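Long-range contact in formate dehydrogenase subunit beta (Desulfovibrio gigas, PDB 1H0H), which carries electrons through three [4Fe-4S] clusters as the electron-transfer subunit of an enzyme that reversibly oxidises formate to carbon dioxide: residues 71-83 with 91-103. Numbering follows the deposited sequence.
Sequences QCRHCIAPPCKAT and AIIHDDATGCVLF. With SF4 (iron/sulfur cluster), chain N; SF4 (iron/sulfur cluster), chain M.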
loop_
_atom_site.group_PDB
_atom_site.type_symbol
_atom_site.label_atom_id
_atom_site.label_comp_id
_atom_site.label_asym_id
_atom_site.label_seq_id
_atom_site.Cartn_x
_atom_site.Cartn_y
_atom_site.Cartn_z
ATOM N N GLN B 71 -23.139 21.144 2.929
ATOM C CA GLN B 71 -22.638 22.486 2.711
ATOM C C GLN B 71 -23.879 23.347 2.418
ATOM O O GLN B 71 -24.965 22.821 2.173
ATOM C CB GLN B 71 -21.685 22.536 1.503
ATOM C CG GLN B 71 -22.399 22.180 0.214
ATOM C CD GLN B 71 -21.528 22.266 -1.059
ATOM O OE1 GLN B 71 -21.077 21.245 -1.580
ATOM N NE2 GLN B 71 -21.328 23.480 -1.569
ATOM N N CYS B 72 -23.692 24.663 2.403
ATOM C CA CYS B 72 -24.761 25.598 2.054
ATOM C C CYS B 72 -25.404 25.195 0.718
ATOM O O CYS B 72 -24.703 24.774 -0.201
ATOM C CB CYS B 72 -24.187 26.996 1.917
ATOM S SG CYS B 72 -25.326 28.184 1.201
ATOM N N ARG B 73 -26.714 25.358 0.593
ATOM C CA ARG B 73 -27.408 24.960 -0.639
ATOM C C ARG B 73 -27.417 26.044 -1.708
ATOM O O ARG B 73 -27.894 25.814 -2.794
ATOM C CB ARG B 73 -28.860 24.625 -0.336
ATOM C CG ARG B 73 -29.030 23.595 0.760
ATOM C CD ARG B 73 -28.474 22.188 0.444
ATOM N NE ARG B 73 -29.030 21.235 1.398
ATOM C CZ ARG B 73 -28.545 21.034 2.618
ATOM N NH1 ARG B 73 -27.473 21.724 3.051
ATOM N NH2 ARG B 73 -29.133 20.150 3.402
ATOM N N HIS B 74 -26.943 27.229 -1.351
ATOM C CA HIS B 74 -26.998 28.387 -2.231
ATOM C C HIS B 74 -28.396 28.552 -2.814
ATOM O O HIS B 74 -28.608 28.546 -4.036
ATOM C CB HIS B 74 -25.872 28.341 -3.262
ATOM C CG HIS B 74 -24.535 28.520 -2.634
ATOM N ND1 HIS B 74 -23.993 29.761 -2.387
ATOM C CD2 HIS B 74 -23.676 27.616 -2.097
ATOM C CE1 HIS B 74 -22.836 29.619 -1.769
ATOM N NE2 HIS B 74 -22.610 28.324 -1.599
ATOM N N CYS B 75 -29.345 28.651 -1.886
ATOM C CA CYS B 75 -30.763 28.851 -2.192
ATOM C C CYS B 75 -30.993 29.887 -3.273
ATOM O O CYS B 75 -30.388 30.970 -3.267
ATOM C CB CYS B 75 -31.499 29.275 -0.925
ATOM S SG CYS B 75 -31.513 27.999 0.345
ATOM N N ILE B 76 -31.877 29.560 -4.212
ATOM C CA ILE B 76 -32.169 30.469 -5.301
ATOM C C ILE B 76 -32.718 31.796 -4.771
ATOM O O ILE B 76 -32.383 32.878 -5.268
ATOM C CB ILE B 76 -33.143 29.785 -6.269
ATOM C CG1 ILE B 76 -32.389 28.652 -6.991
ATOM C CG2 ILE B 76 -33.730 30.788 -7.272
ATOM C CD1 ILE B 76 -33.311 27.708 -7.709
ATOM N N ALA B 77 -33.551 31.699 -3.742
ATOM C CA ALA B 77 -34.139 32.861 -3.088
ATOM C C ALA B 77 -33.774 32.718 -1.622
ATOM O O ALA B 77 -34.573 32.254 -0.826
ATOM C CB ALA B 77 -35.648 32.836 -3.251
ATOM N N PRO B 78 -32.567 33.140 -1.275
ATOM C CA PRO B 78 -31.992 32.860 0.051
ATOM C C PRO B 78 -32.650 33.549 1.232
ATOM O O PRO B 78 -32.590 34.769 1.344
ATOM C CB PRO B 78 -30.531 33.317 -0.101
ATOM C CG PRO B 78 -30.553 34.323 -1.207
ATOM C CD PRO B 78 -31.637 33.895 -2.152
ATOM N N PRO B 79 -33.280 32.777 2.106
ATOM C CA PRO B 79 -33.921 33.349 3.289
ATOM C C PRO B 79 -32.918 33.943 4.283
ATOM O O PRO B 79 -33.294 34.862 4.988
ATOM C CB PRO B 79 -34.687 32.175 3.912
ATOM C CG PRO B 79 -34.229 30.964 3.239
ATOM C CD PRO B 79 -33.441 31.312 2.017
ATOM N N CYS B 80 -31.698 33.440 4.353
ATOM C CA CYS B 80 -30.716 34.042 5.254
ATOM C C CYS B 80 -30.508 35.493 4.887
ATOM O O CYS B 80 -30.572 36.377 5.750
ATOM C CB CYS B 80 -29.394 33.293 5.193
ATOM S SG CYS B 80 -28.737 33.177 3.530
ATOM N N LYS B 81 -30.277 35.746 3.600
ATOM C CA LYS B 81 -30.120 37.131 3.126
ATOM C C LYS B 81 -31.381 37.961 3.271
ATOM O O LYS B 81 -31.334 39.157 3.610
ATOM C CB LYS B 81 -29.705 37.184 1.667
ATOM C CG LYS B 81 -29.449 38.638 1.174
ATOM C CD LYS B 81 -28.863 38.650 -0.234
ATOM C CE LYS B 81 -29.038 39.999 -0.914
ATOM N NZ LYS B 81 -28.440 41.074 -0.124
ATOM N N ALA B 82 -32.520 37.354 2.971
ATOM C CA ALA B 82 -33.772 38.084 3.054
ATOM C C ALA B 82 -33.952 38.690 4.455
ATOM O O ALA B 82 -34.459 39.790 4.605
ATOM C CB ALA B 82 -34.934 37.164 2.701
ATOM N N THR B 83 -33.537 37.935 5.465
ATOM C CA THR B 83 -33.618 38.347 6.867
ATOM C C THR B 83 -32.569 39.397 7.188
ATOM O O THR B 83 -32.853 40.446 7.749
ATOM C CB THR B 83 -33.374 37.120 7.742
ATOM O OG1 THR B 83 -34.487 36.225 7.592
ATOM C CG2 THR B 83 -33.361 37.492 9.219
ATOM N N ALA B 91 -24.478 42.863 4.160
ATOM C CA ALA B 91 -23.960 41.796 5.015
ATOM C C ALA B 91 -23.772 40.477 4.266
ATOM O O ALA B 91 -22.744 39.833 4.384
ATOM C CB ALA B 91 -24.889 41.581 6.204
ATOM N N ILE B 92 -24.808 40.065 3.535
ATOM C CA ILE B 92 -24.772 38.849 2.740
ATOM C C ILE B 92 -24.968 39.261 1.290
ATOM O O ILE B 92 -25.975 39.868 0.967
ATOM C CB ILE B 92 -25.897 37.882 3.184
ATOM C CG1 ILE B 92 -25.667 37.432 4.635
ATOM C CG2 ILE B 92 -26.004 36.712 2.223
ATOM C CD1 ILE B 92 -26.844 36.773 5.269
ATOM N N ILE B 93 -23.959 39.011 0.449
ATOM C CA ILE B 93 -24.034 39.315 -0.979
ATOM C C ILE B 93 -24.689 38.161 -1.744
ATOM O O ILE B 93 -24.404 36.978 -1.477
ATOM C CB ILE B 93 -22.627 39.585 -1.548
ATOM C CG1 ILE B 93 -22.062 40.861 -0.934
ATOM C CG2 ILE B 93 -22.661 39.708 -3.097
ATOM C CD1 ILE B 93 -20.572 41.115 -1.282
ATOM N N HIS B 94 -25.581 38.506 -2.673
ATOM C CA HIS B 94 -26.169 37.521 -3.585
ATOM C C HIS B 94 -25.595 37.821 -4.978
ATOM O O HIS B 94 -25.982 38.794 -5.631
ATOM C CB HIS B 94 -27.689 37.619 -3.574
ATOM C CG HIS B 94 -28.386 36.409 -4.117
ATOM N ND1 HIS B 94 -29.738 36.391 -4.372
ATOM C CD2 HIS B 94 -27.931 35.167 -4.419
ATOM C CE1 HIS B 94 -30.085 35.199 -4.830
ATOM N NE2 HIS B 94 -29.008 34.438 -4.865
ATOM N N ASP B 95 -24.665 36.981 -5.425
ATOM C CA ASP B 95 -23.934 37.255 -6.646
ATOM C C ASP B 95 -24.694 36.845 -7.884
ATOM O O ASP B 95 -24.939 35.665 -8.107
ATOM C CB ASP B 95 -22.578 36.558 -6.609
ATOM C CG ASP B 95 -21.761 36.859 -7.826
ATOM O OD1 ASP B 95 -21.460 38.060 -8.004
ATOM O OD2 ASP B 95 -21.389 35.981 -8.659
ATOM N N ASP B 96 -25.045 37.825 -8.707
ATOM C CA ASP B 96 -25.845 37.556 -9.881
ATOM C C ASP B 96 -25.214 36.581 -10.900
ATOM O O ASP B 96 -25.899 35.724 -11.449
ATOM C CB ASP B 96 -26.306 38.842 -10.571
ATOM C CG ASP B 96 -27.267 38.566 -11.699
ATOM O OD1 ASP B 96 -28.461 38.331 -11.443
ATOM O OD2 ASP B 96 -26.930 38.526 -12.886
ATOM N N ALA B 97 -23.924 36.725 -11.154
ATOM C CA ALA B 97 -23.275 35.906 -12.158
ATOM C C ALA B 97 -23.183 34.426 -11.798
ATOM O O ALA B 97 -23.230 33.567 -12.678
ATOM C CB ALA B 97 -21.886 36.455 -12.455
ATOM N N THR B 98 -23.038 34.121 -10.512
ATOM C CA THR B 98 -22.861 32.742 -10.116
ATOM C C THR B 98 -24.019 32.177 -9.333
ATOM O O THR B 98 -24.201 30.967 -9.284
ATOM C CB THR B 98 -21.596 32.584 -9.263
ATOM O OG1 THR B 98 -21.650 33.487 -8.162
ATOM C CG2 THR B 98 -20.367 33.049 -10.022
ATOM N N GLY B 99 -24.802 33.045 -8.712
ATOM C CA GLY B 99 -25.845 32.565 -7.829
ATOM C C GLY B 99 -25.284 32.368 -6.431
ATOM O O GLY B 99 -26.000 31.938 -5.521
ATOM N N CYS B 100 -24.006 32.694 -6.232
ATOM C CA CYS B 100 -23.413 32.494 -4.921
ATOM C C CYS B 100 -24.049 33.379 -3.859
ATOM O O CYS B 100 -24.289 34.557 -4.087
ATOM C CB CYS B 100 -21.896 32.746 -4.919
ATOM S SG CYS B 100 -21.161 32.721 -3.240
ATOM N N VAL B 101 -24.285 32.789 -2.691
ATOM C CA VAL B 101 -24.798 33.504 -1.533
ATOM C C VAL B 101 -23.580 33.659 -0.654
ATOM O O VAL B 101 -23.065 32.693 -0.111
ATOM C CB VAL B 101 -25.918 32.712 -0.834
ATOM C CG1 VAL B 101 -26.341 33.387 0.457
ATOM C CG2 VAL B 101 -27.125 32.554 -1.796
ATOM N N LEU B 102 -23.101 34.882 -0.541
ATOM C CA LEU B 102 -21.834 35.124 0.094
ATOM C C LEU B 102 -21.940 35.839 1.432
ATOM O O LEU B 102 -22.298 37.017 1.484
ATOM C CB LEU B 102 -20.955 35.910 -0.877
ATOM C CG LEU B 102 -19.562 36.346 -0.415
ATOM C CD1 LEU B 102 -18.693 35.139 -0.045
ATOM C CD2 LEU B 102 -18.910 37.136 -1.520
ATOM N N PHE B 103 -21.661 35.126 2.521
ATOM C CA PHE B 103 -21.610 35.799 3.811
ATOM C C PHE B 103 -20.299 36.560 3.832
ATOM O O PHE B 103 -19.239 35.994 3.557
ATOM C CB PHE B 103 -21.595 34.822 4.986
ATOM C CG PHE B 103 -22.953 34.407 5.478
ATOM C CD1 PHE B 103 -23.973 34.116 4.603
ATOM C CD2 PHE B 103 -23.176 34.253 6.836
ATOM C CE1 PHE B 103 -25.183 33.691 5.070
ATOM C CE2 PHE B 103 -24.392 33.824 7.315
ATOM C CZ PHE B 103 -25.400 33.540 6.445
HETATM FE FE1 SF4 N . -29.116 28.460 4.487
HETATM FE FE2 SF4 N . -27.140 28.594 2.566
HETATM FE FE3 SF4 N . -29.913 28.727 1.857
HETATM FE FE4 SF4 N . -28.735 30.822 3.221
HETATM S S1 SF4 N . -28.252 30.124 1.010
HETATM S S2 SF4 N . -30.679 29.944 3.717
HETATM S S3 SF4 N . -27.189 29.662 4.583
HETATM S S4 SF4 N . -28.723 26.891 2.791
HETATM FE FE1 SF4 M . -15.958 25.697 -2.026
HETATM FE FE2 SF4 M . -17.066 23.207 -1.672
HETATM FE FE3 SF4 M . -18.349 25.464 -0.707
HETATM FE FE4 SF4 M . -16.037 24.545 0.475
HETATM S S1 SF4 M . -18.074 23.449 0.288
HETATM S S2 SF4 M . -16.595 26.697 -0.093
HETATM S S3 SF4 M . -14.868 23.729 -1.215
HETATM S S4 SF4 M . -17.955 25.111 -2.910
HETATM O O HOH W 1 -28.811 31.655 -5.255
#
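His74 and Val101 meet through a nearly linear hydrogen bond: Val101 N donates to His74 ND1 over 3.1 Å at an N-H...N angle of 172°, with the donor lying in the ring plane. The bond therefore uses ND1 as an acceptor, consistent with a neutral ring whose proton sits on NE2, itself hydrogen-bonded elsewhere. Cys72 SG sits above the centre of the same ring.

Val101 turns its two methyls to different targets. CG1 lies 3.9 Å from Cys80 SG, while CG2 meets Pro78 CB; both also approach a sulfide of the cluster that Cys72, Cys75 and Cys80 bind through iron, with Cys120 as the fourth ligand. Val101 thus packs its CB and both methyls against sulfide S1 of the cluster. Phe103 adds its ring edge, with CE1 3.9 Å from Cys80 SG.

Farther out, Pro78 CG lies over the His94 ring in a CH-pi contact, 3.8 Å from the centroid and 13° off the normal. At the ring's edge, a water hydrogen-bonded to His94 NE2 (2.8 Å) lies also within hydrogen-bonding distance of Cys75 O and Gly99 O and so links the segments. Lys81 runs past Ile92 in the opposite sense, its CD packing on His94 CB; a bend at chi4 (57°) brings NZ 3.0 Å from Ile92 O, and Asp85 forms a salt bridge with the same ammonium.

The cluster-binding loop and helix 79-84 consequently rest against the antiparallel hairpin of strands 92-94 and 101-103, within the 4Fe-4S dicluster domain, while helix 113-119 packs against Ile92 and Phe103.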